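Local coordinates for protein putative thiosugar synthase (Amycolatopsis orientalis, PDB 4N6F) that binds a hexose phosphate in a TIM barrel and probably builds a 2-thiosugar with sulfur delivered by a carrier protein, at residues A[23-28]-A[236-241]; A[141-146]-A[159-164]; A[149-154]-A[185-190]; A[191-196]-A[209-214]. All blocks are in the same frame, centred on the assembly; numbering follows the deposited sequence.

Interaction 1 (A[23-28]-A[236-241]); sequences RSRILV and AALAGL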
# COMPACT_ATOMS: atom_id res chain seq x y z
N ARG A 23 -4.96 3.24 -18.80
CA ARG A 23 -3.68 2.91 -18.19
C ARG A 23 -3.61 3.21 -16.69
O ARG A 23 -3.06 2.42 -15.92
CB ARG A 23 -2.55 3.68 -18.87
CG ARG A 23 -2.32 3.33 -20.33
CD ARG A 23 -1.13 4.10 -20.89
NE ARG A 23 -0.36 3.27 -21.80
CZ ARG A 23 -0.64 3.08 -23.09
NH1 ARG A 23 -1.69 3.67 -23.65
NH2 ARG A 23 0.14 2.30 -23.83
N SER A 24 -4.10 4.38 -16.29
CA SER A 24 -4.05 4.79 -14.90
C SER A 24 -4.81 3.81 -14.05
O SER A 24 -5.90 3.39 -14.42
CB SER A 24 -4.67 6.17 -14.70
OG SER A 24 -4.16 7.09 -15.64
N ARG A 25 -4.23 3.49 -12.90
CA ARG A 25 -4.78 2.51 -11.97
C ARG A 25 -5.69 3.13 -10.91
O ARG A 25 -6.23 2.42 -10.07
CB ARG A 25 -3.62 1.80 -11.29
CG ARG A 25 -2.67 1.13 -12.25
CD ARG A 25 -3.37 -0.03 -12.91
NE ARG A 25 -2.56 -0.67 -13.93
CZ ARG A 25 -2.73 -1.92 -14.35
NH1 ARG A 25 -3.68 -2.69 -13.82
NH2 ARG A 25 -1.94 -2.41 -15.29
N ILE A 26 -5.84 4.45 -10.95
CA ILE A 26 -6.76 5.17 -10.08
C ILE A 26 -7.79 5.85 -10.97
O ILE A 26 -7.43 6.62 -11.87
CB ILE A 26 -6.03 6.25 -9.26
CG1 ILE A 26 -4.99 5.64 -8.32
CG2 ILE A 26 -7.03 7.06 -8.45
CD1 ILE A 26 -5.57 4.73 -7.26
N LEU A 27 -9.07 5.55 -10.74
CA LEU A 27 -10.16 6.32 -11.31
C LEU A 27 -10.68 7.23 -10.20
O LEU A 27 -10.73 6.82 -9.04
CB LEU A 27 -11.29 5.40 -11.80
CG LEU A 27 -11.00 4.42 -12.93
CD1 LEU A 27 -12.18 3.48 -13.14
CD2 LEU A 27 -10.76 5.14 -14.23
N VAL A 28 -11.06 8.45 -10.56
CA VAL A 28 -11.58 9.39 -9.58
C VAL A 28 -13.03 9.70 -9.89
O VAL A 28 -13.36 10.20 -10.98
CB VAL A 28 -10.78 10.70 -9.56
CG1 VAL A 28 -11.32 11.62 -8.47
CG2 VAL A 28 -9.31 10.42 -9.31
N ALA A 236 0.44 4.04 -4.40
CA ALA A 236 -0.02 2.80 -3.78
C ALA A 236 -0.55 1.80 -4.81
O ALA A 236 -0.38 0.58 -4.66
CB ALA A 236 -1.09 3.09 -2.75
N ALA A 237 -1.20 2.31 -5.84
CA ALA A 237 -1.73 1.49 -6.93
C ALA A 237 -0.58 0.84 -7.69
O ALA A 237 -0.62 -0.35 -8.01
CB ALA A 237 -2.58 2.34 -7.87
N LEU A 238 0.45 1.62 -7.96
CA LEU A 238 1.63 1.11 -8.66
C LEU A 238 2.42 0.13 -7.81
O LEU A 238 2.83 -0.91 -8.31
CB LEU A 238 2.50 2.26 -9.16
CG LEU A 238 1.79 3.09 -10.25
CD1 LEU A 238 2.61 4.32 -10.65
CD2 LEU A 238 1.47 2.25 -11.50
N ALA A 239 2.60 0.42 -6.51
CA ALA A 239 3.26 -0.51 -5.59
C ALA A 239 2.49 -1.81 -5.48
O ALA A 239 3.07 -2.88 -5.42
CB ALA A 239 3.42 0.10 -4.21
N GLY A 240 1.17 -1.70 -5.40
CA GLY A 240 0.31 -2.87 -5.26
C GLY A 240 0.35 -3.76 -6.48
O GLY A 240 0.32 -4.98 -6.36
N LEU A 241 0.39 -3.14 -7.65
CA LEU A 241 0.49 -3.85 -8.91
C LEU A 241 1.81 -4.62 -8.96
O LEU A 241 1.82 -5.83 -9.17
CB LEU A 241 0.38 -2.88 -10.08
CG LEU A 241 0.49 -3.46 -11.49
CD1 LEU A 241 -0.74 -4.30 -11.82
CD2 LEU A 241 0.69 -2.36 -12.52
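In this TIM barrel, R25 and I26 mark the place where the chain enters the first strand of the barrel, 26-28, and there they meet A237, L238 and L241 on helix 226-245, the last helix of the chain. R25 and A237 are the closest pair, with R25 CB lying 3.6 Å from A237 CB. A237 suits this spot because a single methyl lets the helix come near, and A237 CB is also touched by I26 CD1, at 3.9 Å. I26 is a strand residue, and its branched side chain reaches the helix with the delta methyl while the rest of it serves the buried layer against helices 36-46 and 200-208.

Beyond its CB, R25 turns along the helix. Its chain bends at chi2 (-69°), and this brings the guanidinium group above L241, one helical turn on from A237. The two side chains cross at about a right angle, and L241 CD2 sits over one face of the guanidinium, 3.6 Å above its plane and offset toward the rim. R25 NH2 is 3.8 Å from L241 CD2. Meanwhile R25 NH1 is hydrogen-bonded to the backbone oxygen of S212. An alanine here is likely to leave the S212 carbonyl without this donor and to open a gap beside the L241 methyls.

Across the two segments the contact is therefore entirely van der Waals in kind. An arginine fits such a place because its aliphatic stem and flat face can lie on hydrocarbon while an N-H at its rim, here on NH1, satisfies a backbone oxygen elsewhere.

Interaction 2 (A[141-146]-A[159-164]); sequences PFILPD and AALRVM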
# COMPACT_ATOMS: atom_id res chain seq x y z
N PRO A 141 -20.39 -1.63 -15.13
CA PRO A 141 -21.38 -1.69 -14.06
C PRO A 141 -20.77 -1.89 -12.67
O PRO A 141 -19.66 -2.40 -12.54
CB PRO A 141 -22.26 -2.89 -14.44
CG PRO A 141 -21.42 -3.73 -15.35
CD PRO A 141 -20.37 -2.86 -15.95
N PHE A 142 -21.51 -1.46 -11.66
CA PHE A 142 -21.12 -1.55 -10.26
C PHE A 142 -22.01 -2.61 -9.61
O PHE A 142 -23.24 -2.55 -9.75
CB PHE A 142 -21.33 -0.18 -9.60
CG PHE A 142 -20.71 -0.01 -8.24
CD1 PHE A 142 -19.59 -0.73 -7.84
CD2 PHE A 142 -21.21 0.94 -7.37
CE1 PHE A 142 -19.03 -0.53 -6.59
CE2 PHE A 142 -20.66 1.14 -6.12
CZ PHE A 142 -19.56 0.41 -5.72
N ILE A 143 -21.39 -3.58 -8.94
CA ILE A 143 -22.12 -4.65 -8.26
C ILE A 143 -21.55 -4.96 -6.88
O ILE A 143 -20.37 -4.69 -6.60
CB ILE A 143 -22.15 -5.97 -9.07
CG1 ILE A 143 -20.74 -6.53 -9.29
CG2 ILE A 143 -22.83 -5.76 -10.42
CD1 ILE A 143 -20.71 -8.00 -9.67
N LEU A 144 -22.41 -5.50 -6.02
CA LEU A 144 -21.99 -6.23 -4.84
C LEU A 144 -21.32 -7.51 -5.30
O LEU A 144 -21.79 -8.14 -6.26
CB LEU A 144 -23.18 -6.58 -3.94
CG LEU A 144 -24.04 -5.43 -3.41
CD1 LEU A 144 -25.18 -5.96 -2.56
CD2 LEU A 144 -23.19 -4.45 -2.63
N PRO A 145 -20.23 -7.91 -4.62
CA PRO A 145 -19.50 -9.09 -5.06
C PRO A 145 -20.39 -10.32 -5.04
O PRO A 145 -20.69 -10.86 -3.99
CB PRO A 145 -18.35 -9.20 -4.04
CG PRO A 145 -18.76 -8.38 -2.87
CD PRO A 145 -19.64 -7.29 -3.42
N ASP A 146 -20.85 -10.71 -6.22
CA ASP A 146 -21.67 -11.89 -6.38
C ASP A 146 -21.29 -12.52 -7.71
O ASP A 146 -21.35 -11.88 -8.76
CB ASP A 146 -23.16 -11.56 -6.37
CG ASP A 146 -24.01 -12.79 -6.60
OD1 ASP A 146 -24.07 -13.63 -5.69
OD2 ASP A 146 -24.62 -12.92 -7.68
N ALA A 159 -17.41 -4.34 -20.37
CA ALA A 159 -15.99 -4.09 -20.59
C ALA A 159 -15.17 -4.38 -19.33
O ALA A 159 -14.07 -4.94 -19.41
CB ALA A 159 -15.77 -2.64 -21.03
N ALA A 160 -15.70 -3.99 -18.19
CA ALA A 160 -15.03 -4.15 -16.90
C ALA A 160 -16.11 -4.14 -15.82
O ALA A 160 -17.23 -3.70 -16.07
CB ALA A 160 -14.05 -3.02 -16.66
N LEU A 161 -15.76 -4.65 -14.65
CA LEU A 161 -16.67 -4.76 -13.52
C LEU A 161 -16.17 -3.93 -12.37
O LEU A 161 -15.05 -4.10 -11.93
CB LEU A 161 -16.71 -6.20 -13.02
CG LEU A 161 -17.97 -7.02 -13.21
CD1 LEU A 161 -17.82 -8.32 -12.43
CD2 LEU A 161 -19.19 -6.25 -12.73
N ARG A 162 -17.01 -3.05 -11.87
CA ARG A 162 -16.72 -2.36 -10.62
C ARG A 162 -17.39 -3.17 -9.51
O ARG A 162 -18.57 -3.51 -9.62
CB ARG A 162 -17.21 -0.91 -10.67
CG ARG A 162 -16.53 -0.08 -11.76
CD ARG A 162 -17.47 0.98 -12.35
NE ARG A 162 -18.05 1.81 -11.30
CZ ARG A 162 -19.32 2.23 -11.25
NH1 ARG A 162 -19.71 2.95 -10.21
NH2 ARG A 162 -20.19 1.92 -12.19
N VAL A 163 -16.62 -3.48 -8.47
CA VAL A 163 -17.07 -4.38 -7.41
C VAL A 163 -16.93 -3.67 -6.05
O VAL A 163 -15.90 -3.09 -5.76
CB VAL A 163 -16.24 -5.69 -7.43
CG1 VAL A 163 -16.59 -6.58 -6.25
CG2 VAL A 163 -16.49 -6.44 -8.73
N MET A 164 -17.99 -3.72 -5.24
CA MET A 164 -18.04 -2.95 -4.01
C MET A 164 -17.15 -3.56 -2.95
O MET A 164 -17.28 -4.74 -2.64
CB MET A 164 -19.47 -2.82 -3.49
CG MET A 164 -19.57 -2.16 -2.11
SD MET A 164 -21.24 -1.61 -1.69
CE MET A 164 -21.15 0.12 -2.14
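R162 and I143 carry a ladder of three backbone hydrogen bonds that joins strand 138-143 to strand 161-164. R162 N donates to P141 O at 2.8 Å, I143 N to R162 O at 2.9 Å, and M164 N to I143 O at 2.9 Å. This alternation belongs to parallel strands, whose axes here differ in direction by 26°. P141 can only accept, and its carbonyl is used in just that way.

The side chains of F142 and R162 project from the same face of the sheet. The guanidinium of R162 lies over the start of the phenylalanine, with F142 CB 3.3 Å above its plane, and the ring and guanidinium planes are 23° apart. Bends at chi2 and chi3 (54°) fold the arginine back to this position. Its nitrogens are held from outside the two segments: R162 NE forms a salt bridge with E194, NH1 with D112, and NH2 a hydrogen bond with L140 O. These grips fix the group's rotation. F142 CE1 packs on M164 CB at 3.9 Å, and M164 SD runs alongside L144 CD2, 3.6 Å away; the unbranched, pliable methionine suits a place between a ring and a leucine.

On the other face, I143 and L161 join through I143 CG1 and L161 CD2 at 3.8 Å, beneath helix 147-156, while P145 rests against V163. Branched apolar residues suit this layer between sheet and helices. The whole is a beta-alpha-beta crossover of the TIM barrel, strand 138-143, helix 147-156, strand 161-164, with F142 and R162 lining the fructose 6-phosphate pocket.

Interaction 3 (A[149-154]-A[185-190]); sequences TARALE and EQIGIP. With CA (calcium ion), chain E.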
# COMPACT_ATOMS: atom_id res chain seq x y z
N THR A 149 -23.93 -12.85 -10.63
CA THR A 149 -24.10 -11.53 -11.22
C THR A 149 -22.91 -11.20 -12.13
O THR A 149 -23.09 -10.75 -13.27
CB THR A 149 -24.22 -10.44 -10.13
OG1 THR A 149 -25.28 -10.79 -9.22
CG2 THR A 149 -24.52 -9.07 -10.75
N ALA A 150 -21.70 -11.42 -11.62
CA ALA A 150 -20.49 -11.09 -12.36
C ALA A 150 -20.43 -11.88 -13.67
O ALA A 150 -20.09 -11.33 -14.73
CB ALA A 150 -19.27 -11.36 -11.50
N ARG A 151 -20.77 -13.16 -13.60
CA ARG A 151 -20.79 -14.01 -14.79
C ARG A 151 -21.83 -13.59 -15.83
O ARG A 151 -21.57 -13.63 -17.03
CB ARG A 151 -21.00 -15.47 -14.40
CG ARG A 151 -19.82 -16.07 -13.66
CD ARG A 151 -20.05 -17.54 -13.36
NE ARG A 151 -18.84 -18.19 -12.85
CZ ARG A 151 -18.82 -19.36 -12.22
NH1 ARG A 151 -19.95 -20.03 -11.97
NH2 ARG A 151 -17.67 -19.86 -11.79
N ALA A 152 -23.02 -13.21 -15.38
CA ALA A 152 -24.03 -12.71 -16.30
C ALA A 152 -23.52 -11.43 -16.98
O ALA A 152 -23.75 -11.21 -18.17
CB ALA A 152 -25.33 -12.45 -15.57
N LEU A 153 -22.81 -10.59 -16.22
CA LEU A 153 -22.29 -9.34 -16.78
C LEU A 153 -21.16 -9.57 -17.77
O LEU A 153 -21.08 -8.89 -18.80
CB LEU A 153 -21.90 -8.35 -15.67
CG LEU A 153 -23.11 -7.79 -14.93
CD1 LEU A 153 -22.69 -7.00 -13.71
CD2 LEU A 153 -24.01 -6.95 -15.83
N GLU A 154 -20.30 -10.54 -17.49
CA GLU A 154 -19.28 -10.92 -18.46
C GLU A 154 -19.93 -11.49 -19.73
O GLU A 154 -19.54 -11.14 -20.83
CB GLU A 154 -18.27 -11.91 -17.88
CG GLU A 154 -17.30 -12.44 -18.93
CD GLU A 154 -16.12 -13.22 -18.36
OE1 GLU A 154 -16.13 -13.60 -17.17
OE2 GLU A 154 -15.16 -13.47 -19.13
N GLU A 185 -10.58 -14.17 -9.89
CA GLU A 185 -10.10 -15.44 -10.47
C GLU A 185 -11.08 -16.03 -11.48
O GLU A 185 -10.67 -16.59 -12.48
CB GLU A 185 -9.85 -16.49 -9.39
CG GLU A 185 -8.69 -16.16 -8.46
CD GLU A 185 -8.53 -17.17 -7.32
OE1 GLU A 185 -9.28 -18.16 -7.26
OE2 GLU A 185 -7.64 -16.96 -6.47
N GLN A 186 -12.38 -15.90 -11.22
CA GLN A 186 -13.41 -16.55 -12.04
C GLN A 186 -13.86 -15.74 -13.25
O GLN A 186 -14.46 -16.29 -14.18
CB GLN A 186 -14.63 -16.86 -11.17
CG GLN A 186 -14.41 -18.01 -10.19
CD GLN A 186 -14.01 -19.30 -10.88
OE1 GLN A 186 -13.08 -19.97 -10.45
NE2 GLN A 186 -14.69 -19.65 -11.97
N ILE A 187 -13.57 -14.45 -13.24
CA ILE A 187 -14.11 -13.51 -14.23
C ILE A 187 -13.02 -13.11 -15.22
O ILE A 187 -11.89 -12.89 -14.84
CB ILE A 187 -14.72 -12.29 -13.51
CG1 ILE A 187 -15.90 -12.73 -12.64
CG2 ILE A 187 -15.17 -11.21 -14.47
CD1 ILE A 187 -17.01 -13.47 -13.37
N GLY A 188 -13.37 -13.05 -16.50
CA GLY A 188 -12.41 -12.74 -17.55
C GLY A 188 -12.27 -11.27 -17.89
O GLY A 188 -11.41 -10.90 -18.68
N ILE A 189 -13.10 -10.42 -17.31
CA ILE A 189 -12.97 -8.99 -17.59
C ILE A 189 -12.29 -8.30 -16.41
O ILE A 189 -12.38 -8.78 -15.28
CB ILE A 189 -14.32 -8.33 -17.94
CG1 ILE A 189 -15.38 -8.63 -16.89
CG2 ILE A 189 -14.78 -8.82 -19.30
CD1 ILE A 189 -16.62 -7.79 -17.06
N PRO A 190 -11.61 -7.17 -16.66
CA PRO A 190 -10.96 -6.47 -15.57
C PRO A 190 -11.93 -6.05 -14.46
O PRO A 190 -13.07 -5.67 -14.75
CB PRO A 190 -10.36 -5.24 -16.26
CG PRO A 190 -10.19 -5.64 -17.67
CD PRO A 190 -11.37 -6.52 -17.96
CA CA E . -11.97 -11.18 -21.29
O HOH W 1 -16.77 -17.75 -14.61
O HOH W 2 -14.36 -12.09 -21.08
O HOH W 3 -12.57 -11.53 -23.44
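E154, I187 and R151 account for most of the surface shared by helix 147-156 and the end of helix 177-186 with the turn after it, two neighbouring parts of the outer helical layer of the TIM barrel. I187, the first residue to leave helical geometry, provides the apolar centre. Its CD1 meets A150 CB at 3.6 Å and R151 CG at 3.8 Å, so the methyl drops between a small alanine and the aliphatic stem of an arginine. The isoleucine is long enough to span the gap between the backbones, and the small alanine gives its methyl a shallow place to lie.

R151 reaches out along the surface with its chain extended from CG to NE. A water links the two segments here: it donates to Q186 O at 2.8 Å and accepts a weak hydrogen bond from R151 NE.

E154 ties down the turn. Its CG is anti to the backbone N (chi1 173°), and the extended chain carries the carboxylate from the helix to the backbone of G188. The G188 N-H points almost straight at E154 OE1, with an angle of 177° at the hydrogen and a length of 2.9 Å, though it arrives 40° out of the carboxylate plane. Glycine fits this position because a CB would clash with E154 OE2 where the carboxylate now lies. That oxygen accepts a hydrogen bond from a water bound to a calcium ion, and the same ion is coordinated by G188 O at 2.7 Å.

Interaction 4 (A[191-196]-A[209-214]); sequences VVVEGG and LGASAT. With F6R (fructose -6-phosphate), chain F.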
# COMPACT_ATOMS: atom_id res chain seq x y z
N VAL A 191 -11.46 -6.12 -13.22
CA VAL A 191 -12.21 -5.72 -12.05
C VAL A 191 -11.61 -4.44 -11.45
O VAL A 191 -10.39 -4.32 -11.25
CB VAL A 191 -12.24 -6.85 -10.99
CG1 VAL A 191 -12.77 -6.37 -9.65
CG2 VAL A 191 -13.10 -8.01 -11.49
N VAL A 192 -12.49 -3.47 -11.20
CA VAL A 192 -12.17 -2.22 -10.53
C VAL A 192 -12.79 -2.30 -9.13
O VAL A 192 -14.01 -2.50 -8.99
CB VAL A 192 -12.77 -0.99 -11.27
CG1 VAL A 192 -12.50 0.31 -10.52
CG2 VAL A 192 -12.25 -0.88 -12.70
N VAL A 193 -11.97 -2.17 -8.10
CA VAL A 193 -12.48 -2.15 -6.72
C VAL A 193 -12.95 -0.73 -6.38
O VAL A 193 -12.28 0.26 -6.69
CB VAL A 193 -11.43 -2.67 -5.71
CG1 VAL A 193 -11.89 -2.48 -4.28
CG2 VAL A 193 -11.17 -4.14 -5.96
N GLU A 194 -14.13 -0.64 -5.75
CA GLU A 194 -14.79 0.65 -5.56
C GLU A 194 -15.75 0.61 -4.37
O GLU A 194 -16.39 -0.41 -4.11
CB GLU A 194 -15.54 1.02 -6.84
CG GLU A 194 -16.35 2.32 -6.80
CD GLU A 194 -16.97 2.65 -8.15
OE1 GLU A 194 -17.91 3.49 -8.18
OE2 GLU A 194 -16.55 2.07 -9.18
N GLY A 195 -15.84 1.73 -3.67
CA GLY A 195 -16.77 1.88 -2.56
C GLY A 195 -16.10 1.68 -1.22
O GLY A 195 -15.61 0.59 -0.90
N GLY A 196 -16.07 2.74 -0.42
CA GLY A 196 -15.57 2.64 0.95
C GLY A 196 -14.05 2.67 1.07
O GLY A 196 -13.52 2.45 2.15
N LEU A 209 -5.17 -8.18 -4.58
CA LEU A 209 -6.22 -9.16 -4.86
C LEU A 209 -6.35 -9.47 -6.36
O LEU A 209 -7.11 -10.34 -6.74
CB LEU A 209 -7.57 -8.65 -4.34
CG LEU A 209 -7.70 -8.36 -2.85
CD1 LEU A 209 -9.10 -7.87 -2.57
CD2 LEU A 209 -7.37 -9.58 -2.00
N GLY A 210 -5.62 -8.74 -7.20
CA GLY A 210 -5.74 -8.86 -8.66
C GLY A 210 -6.62 -7.80 -9.33
O GLY A 210 -6.88 -7.87 -10.52
N ALA A 211 -7.10 -6.81 -8.58
CA ALA A 211 -7.86 -5.71 -9.20
C ALA A 211 -6.97 -5.02 -10.24
O ALA A 211 -5.76 -4.93 -10.07
CB ALA A 211 -8.34 -4.72 -8.17
N SER A 212 -7.59 -4.58 -11.33
CA SER A 212 -6.87 -3.84 -12.37
C SER A 212 -6.80 -2.36 -12.01
O SER A 212 -5.93 -1.64 -12.51
CB SER A 212 -7.57 -3.99 -13.72
OG SER A 212 -7.52 -5.33 -14.16
N ALA A 213 -7.73 -1.91 -11.17
CA ALA A 213 -7.78 -0.52 -10.76
C ALA A 213 -8.69 -0.34 -9.56
O ALA A 213 -9.40 -1.27 -9.12
CB ALA A 213 -8.26 0.36 -11.92
N THR A 214 -8.67 0.88 -9.04
CA THR A 214 -9.49 1.29 -7.92
C THR A 214 -10.16 2.61 -8.25
O THR A 214 -9.54 3.49 -8.84
CB THR A 214 -8.62 1.47 -6.66
OG1 THR A 214 -7.90 0.26 -6.42
CG2 THR A 214 -9.47 1.78 -5.45
C1 F6R F . -20.12 6.11 -9.30
C2 F6R F . -19.44 7.09 -8.38
C3 F6R F . -19.63 7.07 -6.89
C4 F6R F . -18.81 5.92 -6.31
C5 F6R F . -18.62 6.05 -4.80
C6 F6R F . -17.41 5.28 -4.33
O2 F6R F . -18.64 7.91 -8.85
O3 F6R F . -21.00 6.95 -6.47
O4 F6R F . -19.47 4.67 -6.59
O5 F6R F . -18.45 7.42 -4.42
O6 F6R F . -17.39 5.31 -2.90
P F6R F . -16.44 6.28 -2.06
O1P F6R F . -17.12 7.62 -2.19
O2P F6R F . -15.08 6.24 -2.71
O3P F6R F . -16.46 5.62 -0.72
O HOH W 4 -8.67 -7.19 -12.83
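V191 and S212, with V193 and A213, join strand 191-194 to the start of strand 213-216 by two backbone hydrogen bonds. S212 N donates to V191 O at 2.8 Å, and V193 N to A213 O at 2.9 Å, this second donor tilted 21° from the carbonyl plane. A water bridges the N-terminal end of strand 191-194 to the chain after helix 200-208: it accepts from V191 N, donates to G210 O, and lies 2.6 Å from S212 OG. A short hydroxyl side chain is well suited to holding such a water beside the strand. G210 ends helix 200-208 in a Schellman motif whose positive phi favours glycine. Around these bonds a branched valine packs on an alanine, V193 CG2 on A211 CB at 3.6 Å.

At the C-terminal end of strand 191-194 the polar groups turn to fructose 6-phosphate. E194, fully extended, accepts a hydrogen bond at OE1 from the sugar O4 at 2.5 Å, while its OE2 is taken by R162. G196 N donates to phosphate O3P at 2.9 Å, and the backbone angles of G195 and G196 suit glycine. An alanine here in place of E194, having no carboxylate, would probably leave the sugar O4 without this acceptor and R162 NE without its salt bridge, the guanidinium then being less firmly fixed.

As in many phosphate-binding TIM barrels, backbone N-H grips the anion near the ends of the last strands, whereas a carboxylate reads the sugar hydroxyl.

All four contacts belong to one TIM barrel. Along the chain, interaction 1 spans the others, bringing the first barrel strand together with the last helix. Interactions 2 and 4 are beta-alpha-beta crossovers in series; their centres lie 9 Å apart, and strands 161-164 and 191-194 are neighbours in the sheet. Interaction 3 alternates with interaction 2 in sequence and sits outside it in the helical layer, touching it where L161 N meets P190 O. Interaction 1 lies about 9 Å centre to centre from interaction 4, where strand 26-28 pairs with 213-216 and closes the barrel, but 21 Å from interaction 3. Interactions 2 and 4 supply part of the sugar-phosphate pocket; 3 holds a peripheral calcium.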